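Putative enoyl-CoA hydratase/isomerase (Bordetella parapertussis, PDB 3ISA) probably acts on acyl-CoA thioesters as a crotonase-family enoyl-CoA hydratase or isomerase, although its precise reaction is not established. Local coordinates at residues A33-V36 against E37-D41; D79-L82 against R83-I87; P134-F138 against G139-G143; D149-A153 against D154-S158. One frame throughout, in Å; residues are numbered along the deposited sequence. Where two conformers were deposited one is given.

Interaction 1. Residues A33-V36 against E37-D41; sequences AELV and EALID
The first two turns of helix 33-48 bring Leu35 against Leu39 and Val36 against Ile40, each pair one turn apart. Leu35 CD1 meets Leu39 CD1 at 3.9 Å, the two side chains running at a slant to each other. Leu35 holds its CG anti to the backbone N (chi1 180°), a setting that swings the branch forward along the helix and lets CD1 reach the next turn. Leu9 of strand 9-13 packs on both leucines. Val36 CG1 and Ile40 CD1 touch on the side that faces helix 77-95, where Ile87 covers Val36 and Leu90 covers Ile40. This helix is the connection of a beta-alpha-beta unit, following strand 17-22 and leading into strand 53-58 of the crotonase core. Its opening turn is tied by main-chain bonds such as Glu37 N to Ala33 O, 3.0 Å. The same carbonyl oxygen takes a second, longer bond of 3.3 Å from water 1, which also donates to Glu37 OE2 at 2.7 Å. In Glu37, chi1 of -67° leaves CG beside the backbone N and 3.5 Å from Ala33 O; the bend at chi2 then turns the carboxylate, whose OE1 forms a salt bridge with Arg86 of helix 77-95.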
ATOM      1  N   ALA D  33      17.534 -27.235  14.557  1.00 17.52           N
ATOM      2  CA  ALA D  33      16.098 -27.103  14.757  1.00 19.80           C
ATOM      3  C   ALA D  33      15.800 -26.865  16.244  1.00 17.67           C
ATOM      4  O   ALA D  33      15.057 -25.949  16.580  1.00 18.57           O
ATOM      5  CB  ALA D  33      15.341 -28.330  14.211  1.00 20.58           C
ATOM      6  N   GLU D  34      16.454 -27.638  17.122  1.00 21.17           N
ATOM      7  CA  GLU D  34      16.286 -27.517  18.572  1.00 25.94           C
ATOM      8  C   GLU D  34      16.617 -26.111  19.119  1.00 19.90           C
ATOM      9  O   GLU D  34      15.860 -25.560  19.929  1.00 19.19           O
ATOM     10  CB  GLU D  34      17.105 -28.605  19.297  1.00 23.23           C
ATOM     11  CG  GLU D  34      16.695 -28.809  20.749  1.00 33.34           C
ATOM     12  CD  GLU D  34      17.754 -29.493  21.623  1.00 43.88           C
ATOM     13  OE1 GLU D  34      18.917 -29.671  21.186  1.00 47.95           O
ATOM     14  OE2 GLU D  34      17.414 -29.837  22.779  1.00 49.72           O
ATOM     15  N   LEU D  35      17.744 -25.540  18.695  1.00 19.39           N
ATOM     16  CA  LEU D  35      18.103 -24.189  19.127  1.00 18.32           C
ATOM     17  C   LEU D  35      17.096 -23.124  18.656  1.00 14.13           C
ATOM     18  O   LEU D  35      16.692 -22.265  19.454  1.00 16.19           O
ATOM     19  CB  LEU D  35      19.537 -23.833  18.703  1.00 17.47           C
ATOM     20  CG  LEU D  35      20.055 -22.433  19.080  1.00 17.92           C
ATOM     21  CD1 LEU D  35      19.790 -22.057  20.559  1.00 19.82           C
ATOM     22  CD2 LEU D  35      21.550 -22.399  18.787  1.00 17.79           C
ATOM     23  N   VAL D  36      16.675 -23.193  17.388  1.00 18.17           N
ATOM     24  CA  VAL D  36      15.667 -22.252  16.851  1.00 18.46           C
ATOM     25  C   VAL D  36      14.386 -22.347  17.675  1.00 21.33           C
ATOM     26  O   VAL D  36      13.862 -21.315  18.125  1.00 16.90           O
ATOM     27  CB  VAL D  36      15.423 -22.479  15.342  1.00 16.41           C
ATOM     28  CG1 VAL D  36      14.237 -21.611  14.777  1.00 17.74           C
ATOM     29  CG2 VAL D  36      16.709 -22.210  14.575  1.00 17.73           C
ATOM     30  N   GLU D  37      13.908 -23.568  17.927  1.00 16.00           N
ATOM     31  CA  GLU D  37      12.683 -23.729  18.730  1.00 17.97           C
ATOM     32  C   GLU D  37      12.807 -23.191  20.167  1.00 18.06           C
ATOM     33  O   GLU D  37      11.865 -22.611  20.694  1.00 18.85           O
ATOM     34  CB  GLU D  37      12.175 -25.173  18.727  1.00 21.68           C
ATOM     35  CG  GLU D  37      11.671 -25.682  17.375  1.00 19.82           C
ATOM     36  CD  GLU D  37      10.640 -24.778  16.687  1.00 22.54           C
ATOM     37  OE1 GLU D  37       9.648 -24.360  17.323  1.00 20.95           O
ATOM     38  OE2 GLU D  37      10.823 -24.516  15.478  1.00 21.66           O
ATOM     39  N   ALA D  38      13.973 -23.385  20.779  1.00 16.13           N
ATOM     40  CA  ALA D  38      14.277 -22.841  22.096  1.00 19.88           C
ATOM     41  C   ALA D  38      14.266 -21.305  22.111  1.00 18.48           C
ATOM     42  O   ALA D  38      13.784 -20.688  23.074  1.00 14.61           O
ATOM     43  CB  ALA D  38      15.633 -23.356  22.563  1.00 20.01           C
ATOM     44  N   LEU D  39      14.811 -20.703  21.052  1.00 17.53           N
ATOM     45  CA  LEU D  39      14.810 -19.258  20.894  1.00 18.06           C
ATOM     46  C   LEU D  39      13.393 -18.719  20.715  1.00 14.51           C
ATOM     47  O   LEU D  39      13.025 -17.751  21.340  1.00 16.52           O
ATOM     48  CB  LEU D  39      15.681 -18.853  19.712  1.00 16.13           C
ATOM     49  CG  LEU D  39      17.181 -18.813  20.064  1.00 16.12           C
ATOM     50  CD1 LEU D  39      18.046 -19.008  18.796  1.00 19.82           C
ATOM     51  CD2 LEU D  39      17.559 -17.545  20.809  1.00 17.17           C
ATOM     52  N   ILE D  40      12.603 -19.379  19.881  1.00 16.20           N
ATOM     53  CA  ILE D  40      11.224 -18.988  19.668  1.00 12.97           C
ATOM     54  C   ILE D  40      10.419 -19.040  20.980  1.00 17.26           C
ATOM     55  O   ILE D  40       9.707 -18.083  21.294  1.00 17.84           O
ATOM     56  CB  ILE D  40      10.567 -19.860  18.555  1.00 15.45           C
ATOM     57  CG1 ILE D  40      11.107 -19.433  17.173  1.00 16.77           C
ATOM     58  CG2 ILE D  40       9.071 -19.703  18.569  1.00 20.44           C
ATOM     59  CD1 ILE D  40      10.749 -20.347  16.017  1.00 18.34           C
ATOM     60  N   ASP D  41      10.542 -20.156  21.716  1.00 19.01           N
ATOM     61  CA  ASP D  41       9.899 -20.303  23.019  0.50 19.14           C
ATOM     62  C   ASP D  41      10.310 -19.205  24.008  1.00 18.95           C
ATOM     63  O   ASP D  41       9.445 -18.591  24.653  1.00 15.87           O
ATOM     64  CB  ASP D  41      10.181 -21.700  23.582  0.50 16.62           C
ATOM     65  CG  ASP D  41       9.417 -22.798  22.840  0.50 13.62           C
ATOM     66  OD1 ASP D  41       8.519 -22.474  22.024  0.50 35.24           O
ATOM     67  OD2 ASP D  41       9.704 -23.990  23.072  0.50 33.34           O
TER
HETATM   68  O   HOH W   1      13.026 -25.292  14.069  1.00 22.65           O

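Interaction 2. Residues D79-L82 against R83-I87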
ATOM      1  N   ASP D  79      12.087 -31.035   5.381  1.00 16.43           N
ATOM      2  CA  ASP D  79      12.725 -30.802   6.676  1.00 20.45           C
ATOM      3  C   ASP D  79      13.516 -29.499   6.661  1.00 19.05           C
ATOM      4  O   ASP D  79      13.437 -28.727   7.612  1.00 16.57           O
ATOM      5  CB  ASP D  79      13.705 -31.931   7.005  1.00 21.32           C
ATOM      6  CG  ASP D  79      13.030 -33.252   7.314  1.00 28.90           C
ATOM      7  OD1 ASP D  79      11.838 -33.278   7.710  1.00 23.24           O
ATOM      8  OD2 ASP D  79      13.732 -34.279   7.156  1.00 27.85           O
ATOM      9  N   LEU D  80      14.290 -29.285   5.590  1.00 16.88           N
ATOM     10  CA  LEU D  80      15.158 -28.109   5.471  1.00 19.50           C
ATOM     11  C   LEU D  80      14.335 -26.831   5.297  1.00 20.02           C
ATOM     12  O   LEU D  80      14.652 -25.792   5.899  1.00 16.91           O
ATOM     13  CB  LEU D  80      16.139 -28.278   4.308  1.00 22.41           C
ATOM     14  CG  LEU D  80      17.090 -29.473   4.453  1.00 25.24           C
ATOM     15  CD1 LEU D  80      17.905 -29.625   3.172  1.00 33.61           C
ATOM     16  CD2 LEU D  80      17.987 -29.358   5.692  1.00 28.99           C
ATOM     17  N   LEU D  81      13.286 -26.920   4.484  1.00 15.30           N
ATOM     18  CA  LEU D  81      12.338 -25.810   4.307  1.00 14.33           C
ATOM     19  C   LEU D  81      11.704 -25.391   5.634  1.00 19.38           C
ATOM     20  O   LEU D  81      11.688 -24.208   5.956  1.00 14.04           O
ATOM     21  CB  LEU D  81      11.239 -26.150   3.287  1.00 18.23           C
ATOM     22  CG  LEU D  81      10.122 -25.086   3.202  1.00 16.76           C
ATOM     23  CD1 LEU D  81      10.635 -23.718   2.682  1.00 13.02           C
ATOM     24  CD2 LEU D  81       8.896 -25.548   2.402  1.00 16.47           C
ATOM     25  N   LEU D  82      11.196 -26.361   6.396  1.00 16.17           N
ATOM     26  CA  LEU D  82      10.600 -26.087   7.702  1.00 16.35           C
ATOM     27  C   LEU D  82      11.588 -25.358   8.625  1.00 17.52           C
ATOM     28  O   LEU D  82      11.238 -24.356   9.248  1.00 14.98           O
ATOM     29  CB  LEU D  82      10.047 -27.356   8.354  1.00 17.83           C
ATOM     30  CG  LEU D  82       9.429 -27.164   9.752  1.00 17.92           C
ATOM     31  CD1 LEU D  82       8.354 -26.081   9.733  1.00 19.32           C
ATOM     32  CD2 LEU D  82       8.827 -28.474  10.275  1.00 18.30           C
ATOM     33  N   ARG D  83      12.822 -25.845   8.675  1.00 14.63           N
ATOM     34  CA  ARG D  83      13.826 -25.220   9.519  1.00 16.95           C
ATOM     35  C   ARG D  83      14.128 -23.755   9.109  1.00 15.50           C
ATOM     36  O   ARG D  83      14.290 -22.879   9.965  1.00 13.57           O
ATOM     37  CB  ARG D  83      15.099 -26.078   9.585  1.00 16.03           C
ATOM     38  CG  ARG D  83      14.938 -27.371  10.403  1.00 19.93           C
ATOM     39  CD  ARG D  83      16.187 -28.244  10.287  1.00 21.41           C
ATOM     40  NE  ARG D  83      17.378 -27.525  10.755  1.00 18.90           N
ATOM     41  CZ  ARG D  83      18.629 -27.899  10.507  1.00 21.45           C
ATOM     42  NH1 ARG D  83      18.861 -28.984   9.779  1.00 20.06           N
ATOM     43  NH2 ARG D  83      19.646 -27.173  10.971  1.00 18.78           N
ATOM     44  N   MET D  84      14.184 -23.493   7.810  1.00 18.17           N
ATOM     45  CA  MET D  84      14.358 -22.124   7.317  1.00 17.79           C
ATOM     46  C   MET D  84      13.147 -21.221   7.610  1.00 15.03           C
ATOM     47  O   MET D  84      13.303 -20.070   8.002  1.00 15.85           O
ATOM     48  CB  MET D  84      14.694 -22.147   5.820  1.00 20.06           C
ATOM     49  CG  MET D  84      16.150 -22.541   5.517  1.00 19.31           C
ATOM     50  SD  MET D  84      17.436 -21.484   6.231  1.00 12.78           S
ATOM     51  CE  MET D  84      18.813 -22.236   5.342  1.00 25.51           C
ATOM     52  N   VAL D  85      11.936 -21.762   7.437  1.00 13.26           N
ATOM     53  CA  VAL D  85      10.714 -21.042   7.775  1.00 14.85           C
ATOM     54  C   VAL D  85      10.658 -20.677   9.250  1.00 17.32           C
ATOM     55  O   VAL D  85      10.367 -19.529   9.586  1.00 16.89           O
ATOM     56  CB  VAL D  85       9.445 -21.835   7.308  1.00 12.82           C
ATOM     57  CG1 VAL D  85       8.186 -21.250   7.932  1.00 14.68           C
ATOM     58  CG2 VAL D  85       9.373 -21.794   5.769  1.00 16.47           C
ATOM     59  N   ARG D  86      11.000 -21.637  10.118  1.00 17.65           N
ATOM     60  CA  ARG D  86      11.030 -21.380  11.554  1.00 16.48           C
ATOM     61  C   ARG D  86      12.095 -20.329  11.923  1.00 18.13           C
ATOM     62  O   ARG D  86      11.859 -19.494  12.787  1.00 14.53           O
ATOM     63  CB  ARG D  86      11.169 -22.692  12.349  1.00 14.92           C
ATOM     64  CG  ARG D  86       9.971 -23.688  12.185  1.00 16.92           C
ATOM     65  CD  ARG D  86       8.642 -23.120  12.694  1.00 17.44           C
ATOM     66  NE  ARG D  86       8.588 -23.143  14.162  1.00 18.23           N
ATOM     67  CZ  ARG D  86       7.686 -22.494  14.898  1.00 16.80           C
ATOM     68  NH1 ARG D  86       6.761 -21.746  14.303  1.00 15.39           N
ATOM     69  NH2 ARG D  86       7.705 -22.593  16.225  1.00 17.51           N
ATOM     70  N   ILE D  87      13.254 -20.374  11.265  1.00 17.34           N
ATOM     71  CA  ILE D  87      14.261 -19.313  11.415  1.00 17.60           C
ATOM     72  C   ILE D  87      13.660 -17.946  11.047  1.00 16.12           C
ATOM     73  O   ILE D  87      13.743 -17.006  11.832  1.00 15.89           O
ATOM     74  CB  ILE D  87      15.567 -19.625  10.618  1.00 13.99           C
ATOM     75  CG1 ILE D  87      16.351 -20.746  11.321  1.00 17.81           C
ATOM     76  CG2 ILE D  87      16.456 -18.381  10.508  1.00 18.58           C
ATOM     77  CD1 ILE D  87      17.467 -21.380  10.475  1.00 18.97           C
TER
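Leu81 and Val85 pack one turn apart on one flank of helix 77-95, a long helix of the crotonase fold that lies against helix 33-48 and also faces a second subunit. This flank is closely packed. Leu81 CD1 meets Val85 CG2 at 3.9 Å. Val85 CG2 also lies 3.3 Å from Leu81 O; with CG1 anti to the backbone N (chi1 167°), CG2 falls beside that N, above the preceding turn. Ala228 and Leu224 of helix 217-229 cover the pair on one side, and Leu82 of the second subunit reaches Leu81. Beneath the side chains, Val85 N donates to Leu81 O at 2.9 Å.

Leu80 and Arg83 meet much more loosely: Leu80 CD2 comes no nearer to the guanidinium than 4.2 Å, at Arg83 NH1, and approaches it at a slant. That charged group is held by other parts of the chain, NH2 bonding to the carbonyls of Asp68 and Leu31 and NH1 to Gln75. Leu82 is partly open and extends alongside the aliphatic part of the buried Arg86, on which Pro231 of the second subunit packs. Later bends in the arginine chain steer its guanidinium to a salt bridge with Glu37. Its chi1 of -63° sets Arg86 CG beside the backbone N, 3.8 Å from Leu82 CD1 and 3.3 Å from Leu82 O.

Interaction 3. Residues P134-F138 against G139-G143; sequences PGLKF and GLVLG
Two main-chain hydrogen bonds join Gly135 and Leu136 to Leu140 and Gly139. Leu140 N reaches Gly135 O at 2.9 Å, and Gly139 N reaches Leu136 O at 2.9 Å from well above the carbonyl plane, 75° out of it. Gly135 O is gripped twice, since Phe138 N also donates to it, from the opposite face of its plane to Leu140 N. This oxygen additionally sits 3.5 Å above the centre of the Phe138 ring.

The side-chain contacts fall into two groups. Phe138 CE1 lies 3.7 Å from Leu140 CB, the two side chains running alongside each other. With chi1 at 55° the ring is tucked between its own backbone N and carbonyl carbon, which folds it back over Gly135 O; Phe233 and Ile237 of helix 233-241 pack on it from outside. Leu136 CD2 meets Val141 CG2 at 4.0 Å and comes within 3.3 Å of Leu140 O, near Leu200 of the third subunit.

Gly139 adopts a positive phi of 87°, where a side chain would collide with Phe138 O. Together with the 6→1 bond from Leu140 N and the 5→2 bond from Gly139 N, this makes a Schellman motif capping the C-terminal end of 3-10 segment 135-137.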
ATOM      1  N   PRO D 134      26.037 -15.637   2.877  1.00 24.79           N
ATOM      2  CA  PRO D 134      26.326 -16.257   1.575  1.00 26.80           C
ATOM      3  C   PRO D 134      25.186 -17.053   0.931  1.00 25.37           C
ATOM      4  O   PRO D 134      25.393 -17.637  -0.128  1.00 22.18           O
ATOM      5  CB  PRO D 134      27.477 -17.210   1.910  1.00 28.56           C
ATOM      6  CG  PRO D 134      27.181 -17.644   3.318  1.00 28.12           C
ATOM      7  CD  PRO D 134      26.344 -16.562   3.985  1.00 25.12           C
ATOM      8  N   GLY D 135      24.001 -17.056   1.548  1.00 26.11           N
ATOM      9  CA  GLY D 135      22.906 -17.952   1.156  1.00 24.18           C
ATOM     10  C   GLY D 135      22.372 -17.821  -0.259  1.00 17.65           C
ATOM     11  O   GLY D 135      21.880 -18.808  -0.839  1.00 18.44           O
ATOM     12  N   LEU D 136      22.466 -16.619  -0.823  1.00 21.78           N
ATOM     13  CA  LEU D 136      22.101 -16.402  -2.218  1.00 17.08           C
ATOM     14  C   LEU D 136      22.922 -17.272  -3.189  1.00 20.67           C
ATOM     15  O   LEU D 136      22.442 -17.598  -4.263  1.00 19.03           O
ATOM     16  CB  LEU D 136      22.183 -14.916  -2.602  1.00 16.25           C
ATOM     17  CG  LEU D 136      21.142 -13.994  -1.923  1.00 20.94           C
ATOM     18  CD1 LEU D 136      21.584 -12.541  -1.994  1.00 25.06           C
ATOM     19  CD2 LEU D 136      19.768 -14.142  -2.573  1.00 18.07           C
ATOM     20  N   LYS D 137      24.131 -17.673  -2.786  1.00 20.59           N
ATOM     21  CA  LYS D 137      24.936 -18.635  -3.555  1.00 23.10           C
ATOM     22  C   LYS D 137      24.242 -19.978  -3.732  1.00 24.74           C
ATOM     23  O   LYS D 137      24.549 -20.714  -4.659  1.00 23.57           O
ATOM     24  CB  LYS D 137      26.286 -18.881  -2.896  1.00 23.61           C
ATOM     25  CG  LYS D 137      27.269 -17.736  -3.017  1.00 27.01           C
ATOM     26  CD  LYS D 137      27.869 -17.683  -4.415  1.00 29.16           C
ATOM     27  CE  LYS D 137      28.987 -16.661  -4.523  1.00 44.30           C
ATOM     28  NZ  LYS D 137      29.552 -16.675  -5.907  1.00 33.20           N
ATOM     29  N   PHE D 138      23.327 -20.318  -2.832  1.00 20.92           N
ATOM     30  CA  PHE D 138      22.509 -21.502  -3.057  1.00 19.84           C
ATOM     31  C   PHE D 138      21.032 -21.153  -3.181  1.00 21.67           C
ATOM     32  O   PHE D 138      20.165 -21.998  -2.962  1.00 23.82           O
ATOM     33  CB  PHE D 138      22.779 -22.640  -2.045  1.00 22.17           C
ATOM     34  CG  PHE D 138      22.631 -22.252  -0.586  1.00 24.50           C
ATOM     35  CD1 PHE D 138      21.410 -22.418   0.083  1.00 24.35           C
ATOM     36  CD2 PHE D 138      23.733 -21.792   0.142  1.00 24.10           C
ATOM     37  CE1 PHE D 138      21.289 -22.091   1.437  1.00 27.49           C
ATOM     38  CE2 PHE D 138      23.616 -21.466   1.493  1.00 29.90           C
ATOM     39  CZ  PHE D 138      22.391 -21.608   2.139  1.00 26.77           C
ATOM     40  N   GLY D 139      20.772 -19.889  -3.526  1.00 20.63           N
ATOM     41  CA  GLY D 139      19.432 -19.438  -3.899  1.00 19.91           C
ATOM     42  C   GLY D 139      18.560 -19.007  -2.727  1.00 22.03           C
ATOM     43  O   GLY D 139      17.407 -18.645  -2.926  1.00 19.70           O
ATOM     44  N   LEU D 140      19.106 -19.040  -1.510  1.00 18.24           N
ATOM     45  CA  LEU D 140      18.348 -18.674  -0.304  1.00 21.65           C
ATOM     46  C   LEU D 140      18.103 -17.160  -0.180  1.00 22.42           C
ATOM     47  O   LEU D 140      19.045 -16.370  -0.266  1.00 21.99           O
ATOM     48  CB  LEU D 140      19.068 -19.176   0.951  1.00 19.93           C
ATOM     49  CG  LEU D 140      18.284 -18.972   2.251  1.00 24.73           C
ATOM     50  CD1 LEU D 140      17.103 -19.937   2.316  1.00 19.26           C
ATOM     51  CD2 LEU D 140      19.206 -19.124   3.451  1.00 27.13           C
ATOM     52  N   VAL D 141      16.844 -16.761   0.030  1.00 18.13           N
ATOM     53  CA  VAL D 141      16.523 -15.347   0.198  1.00 16.85           C
ATOM     54  C   VAL D 141      16.058 -15.111   1.635  1.00 21.04           C
ATOM     55  O   VAL D 141      14.858 -15.215   1.935  1.00 15.53           O
ATOM     56  CB  VAL D 141      15.478 -14.845  -0.852  1.00 19.35           C
ATOM     57  CG1 VAL D 141      15.185 -13.340  -0.664  1.00 15.60           C
ATOM     58  CG2 VAL D 141      15.944 -15.129  -2.301  1.00 20.70           C
ATOM     59  N   LEU D 142      17.017 -14.813   2.517  1.00 15.68           N
ATOM     60  CA  LEU D 142      16.764 -14.724   3.965  1.00 17.92           C
ATOM     61  C   LEU D 142      17.338 -13.428   4.541  1.00 18.71           C
ATOM     62  O   LEU D 142      18.545 -13.159   4.403  1.00 18.48           O
ATOM     63  CB  LEU D 142      17.397 -15.927   4.697  1.00 14.93           C
ATOM     64  CG  LEU D 142      17.295 -15.931   6.230  1.00 18.18           C
ATOM     65  CD1 LEU D 142      15.833 -16.128   6.631  1.00 15.55           C
ATOM     66  CD2 LEU D 142      18.198 -17.009   6.857  1.00 17.34           C
ATOM     67  N   GLY D 143      16.484 -12.643   5.198  1.00 18.47           N
ATOM     68  CA  GLY D 143      16.923 -11.406   5.871  1.00 16.94           C
ATOM     69  C   GLY D 143      17.210 -10.253   4.927  1.00 18.66           C
ATOM     70  O   GLY D 143      17.684  -9.186   5.354  1.00 15.82           O
TER

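Interaction 4. Residues D149-A153 against D154-S158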
ATOM      1  N   ASP D 149      17.091  -2.377   4.736  1.00 18.96           N
ATOM      2  CA  ASP D 149      16.521  -1.304   5.557  1.00 19.85           C
ATOM      3  C   ASP D 149      17.554  -0.650   6.467  1.00 22.87           C
ATOM      4  O   ASP D 149      17.458   0.545   6.750  1.00 21.11           O
ATOM      5  CB  ASP D 149      15.351  -1.829   6.383  1.00 15.96           C
ATOM      6  CG  ASP D 149      14.105  -2.093   5.544  1.00 23.26           C
ATOM      7  OD1 ASP D 149      14.078  -1.781   4.335  1.00 18.47           O
ATOM      8  OD2 ASP D 149      13.122  -2.593   6.103  1.00 25.25           O
ATOM      9  N   ILE D 150      18.538  -1.441   6.892  1.00 16.70           N
ATOM     10  CA  ILE D 150      19.614  -0.962   7.754  1.00 19.81           C
ATOM     11  C   ILE D 150      20.684  -0.191   6.955  1.00 24.70           C
ATOM     12  O   ILE D 150      20.982   0.960   7.279  1.00 19.13           O
ATOM     13  CB  ILE D 150      20.267  -2.124   8.524  1.00 19.85           C
ATOM     14  CG1 ILE D 150      19.273  -2.752   9.514  1.00 18.81           C
ATOM     15  CG2 ILE D 150      21.586  -1.679   9.236  1.00 19.69           C
ATOM     16  CD1 ILE D 150      19.704  -4.164  10.009  1.00 23.54           C
ATOM     17  N   VAL D 151      21.248  -0.831   5.928  1.00 18.72           N
ATOM     18  CA  VAL D 151      22.436  -0.320   5.244  1.00 24.89           C
ATOM     19  C   VAL D 151      22.152   0.415   3.921  1.00 22.97           C
ATOM     20  O   VAL D 151      23.062   1.000   3.340  1.00 25.59           O
ATOM     21  CB  VAL D 151      23.484  -1.451   4.983  1.00 22.42           C
ATOM     22  CG1 VAL D 151      23.919  -2.145   6.290  1.00 26.54           C
ATOM     23  CG2 VAL D 151      22.933  -2.467   3.966  1.00 18.42           C
ATOM     24  N   GLY D 152      20.904   0.383   3.444  1.00 19.79           N
ATOM     25  CA  GLY D 152      20.554   0.999   2.169  1.00 21.33           C
ATOM     26  C   GLY D 152      20.687  -0.013   1.035  1.00 24.24           C
ATOM     27  O   GLY D 152      21.511  -0.934   1.112  1.00 21.57           O
ATOM     28  N   ALA D 153      19.856   0.141   0.001  1.00 24.88           N
ATOM     29  CA  ALA D 153      19.816  -0.801  -1.143  1.00 23.33           C
ATOM     30  C   ALA D 153      21.134  -0.947  -1.891  1.00 23.97           C
ATOM     31  O   ALA D 153      21.471  -2.041  -2.344  1.00 22.41           O
ATOM     32  CB  ALA D 153      18.692  -0.433  -2.109  1.00 25.04           C
ATOM     33  N   ASP D 154      21.875   0.156  -2.017  1.00 26.39           N
ATOM     34  CA  ASP D 154      23.209   0.143  -2.657  1.00 31.13           C
ATOM     35  C   ASP D 154      24.186  -0.783  -1.924  1.00 25.49           C
ATOM     36  O   ASP D 154      24.749  -1.718  -2.521  1.00 23.60           O
ATOM     37  CB  ASP D 154      23.774   1.574  -2.737  1.00 33.77           C
ATOM     38  CG  ASP D 154      25.066   1.663  -3.543  1.00 55.50           C
ATOM     39  OD1 ASP D 154      24.982   1.892  -4.769  1.00 75.77           O
ATOM     40  OD2 ASP D 154      26.166   1.511  -2.958  1.00 70.86           O
ATOM     41  N   GLN D 155      24.365  -0.547  -0.625  1.00 26.73           N
ATOM     42  CA  GLN D 155      25.266  -1.382   0.176  1.00 24.72           C
ATOM     43  C   GLN D 155      24.802  -2.837   0.303  1.00 17.86           C
ATOM     44  O   GLN D 155      25.627  -3.756   0.311  1.00 21.77           O
ATOM     45  CB  GLN D 155      25.485  -0.774   1.563  1.00 24.86           C
ATOM     46  CG  GLN D 155      26.276   0.512   1.539  1.00 37.72           C
ATOM     47  CD  GLN D 155      27.781   0.298   1.337  1.00 44.94           C
ATOM     48  OE1 GLN D 155      28.515   1.254   1.093  1.00 61.38           O
ATOM     49  NE2 GLN D 155      28.242  -0.955   1.439  1.00 44.79           N
ATOM     50  N   ALA D 156      23.484  -3.034   0.379  1.00 21.96           N
ATOM     51  CA  ALA D 156      22.918  -4.389   0.443  1.00 24.98           C
ATOM     52  C   ALA D 156      23.201  -5.173  -0.844  1.00 22.46           C
ATOM     53  O   ALA D 156      23.587  -6.342  -0.788  1.00 23.77           O
ATOM     54  CB  ALA D 156      21.425  -4.343   0.749  1.00 22.02           C
ATOM     55  N   LEU D 157      23.047  -4.518  -1.996  1.00 20.88           N
ATOM     56  CA  LEU D 157      23.356  -5.150  -3.284  1.00 21.64           C
ATOM     57  C   LEU D 157      24.846  -5.504  -3.366  1.00 21.70           C
ATOM     58  O   LEU D 157      25.191  -6.622  -3.745  1.00 27.29           O
ATOM     59  CB  LEU D 157      22.961  -4.240  -4.456  1.00 26.19           C
ATOM     60  CG  LEU D 157      23.278  -4.759  -5.862  1.00 25.72           C
ATOM     61  CD1 LEU D 157      22.540  -6.067  -6.146  1.00 24.13           C
ATOM     62  CD2 LEU D 157      22.909  -3.705  -6.892  1.00 22.25           C
ATOM     63  N   SER D 158      25.700  -4.565  -2.963  1.00 25.27           N
ATOM     64  CA  SER D 158      27.150  -4.788  -2.937  0.50 29.42           C
ATOM     65  C   SER D 158      27.504  -6.033  -2.124  1.00 29.43           C
ATOM     66  O   SER D 158      28.220  -6.924  -2.596  1.00 30.07           O
ATOM     67  CB  SER D 158      27.865  -3.567  -2.356  0.50 28.27           C
ATOM     68  OG  SER D 158      29.271  -3.762  -2.310  0.50 34.92           O
TER
HETATM   69  O   HOH W   2      23.371   1.988   0.633  1.00 30.46           O
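Between helices 144-151 and 153-161 the backbone turns at Gly152, whose phi and psi of 91° and 149° leave the helical range and bring Val151 over the first turn of the second helix, against Gln155 and Ala156. At these angles a beta carbon would run into Val151 O, which suits a residue without one. Gly152 also serves as N-cap residue: its carbonyl oxygen accepts from Ala156 N at 3.0 Å, the first bond of the new helix. One residue on, Leu157 N donates to Ala153 O at 3.0 Å.

Val151 supplies the apolar contact. Its CG2 sits between its own backbone N and carbonyl carbon, the more hindered setting, and from there lies 3.9 Å from Gln155 CB and 4.0 Å from Ala156 CB. Val151 and Gln155 meet at about a right angle. The arrangement is the break between two successive helices of the crotonase fold, with Gly152 both ending the first and capping the second; Ile174 touches both Val151 and Gln155 from a neighbouring loop. On the polar side, water 2 bridges the break, donating to Val151 O at 2.9 Å and accepting from Gln155 N at 3.0 Å. It thus pairs an amide at the start of the second helix with a carbonyl at the end of the first. Gln155 CB lies 3.5 Å from Val151 O, and the bent chain beyond leads the amide end away from the valine. Across the subunit boundary, Leu212 of the third subunit packs on Ala156, and Lys121 of that subunit on Asp154 and Leu157.

In the fold
Interactions 1 and 2 are directly joined, their centres 12 Å apart: Glu37 OE1 and Arg86 NH2 form a 2.8 Å salt bridge, and Val36 CG2 packs 3.6 Å from Ile87 CG1, holding helix 33-48 to helix 77-95. Interaction 2 in turn meets interaction 3, where Met84 CE lies 3.7 Å from Leu140 CD2. Interaction 4 stands apart, its nearest atoms about 7 Å from interaction 3 and about 17 Å from interaction 1, on the opposite side of the chain's centre from the latter. Interactions 3 and 4 both face the third subunit, whereas 1 and 2 face the second. A bound glycerol, probably from the crystallisation liquor, lies about 6 Å from the Phe138 side chain.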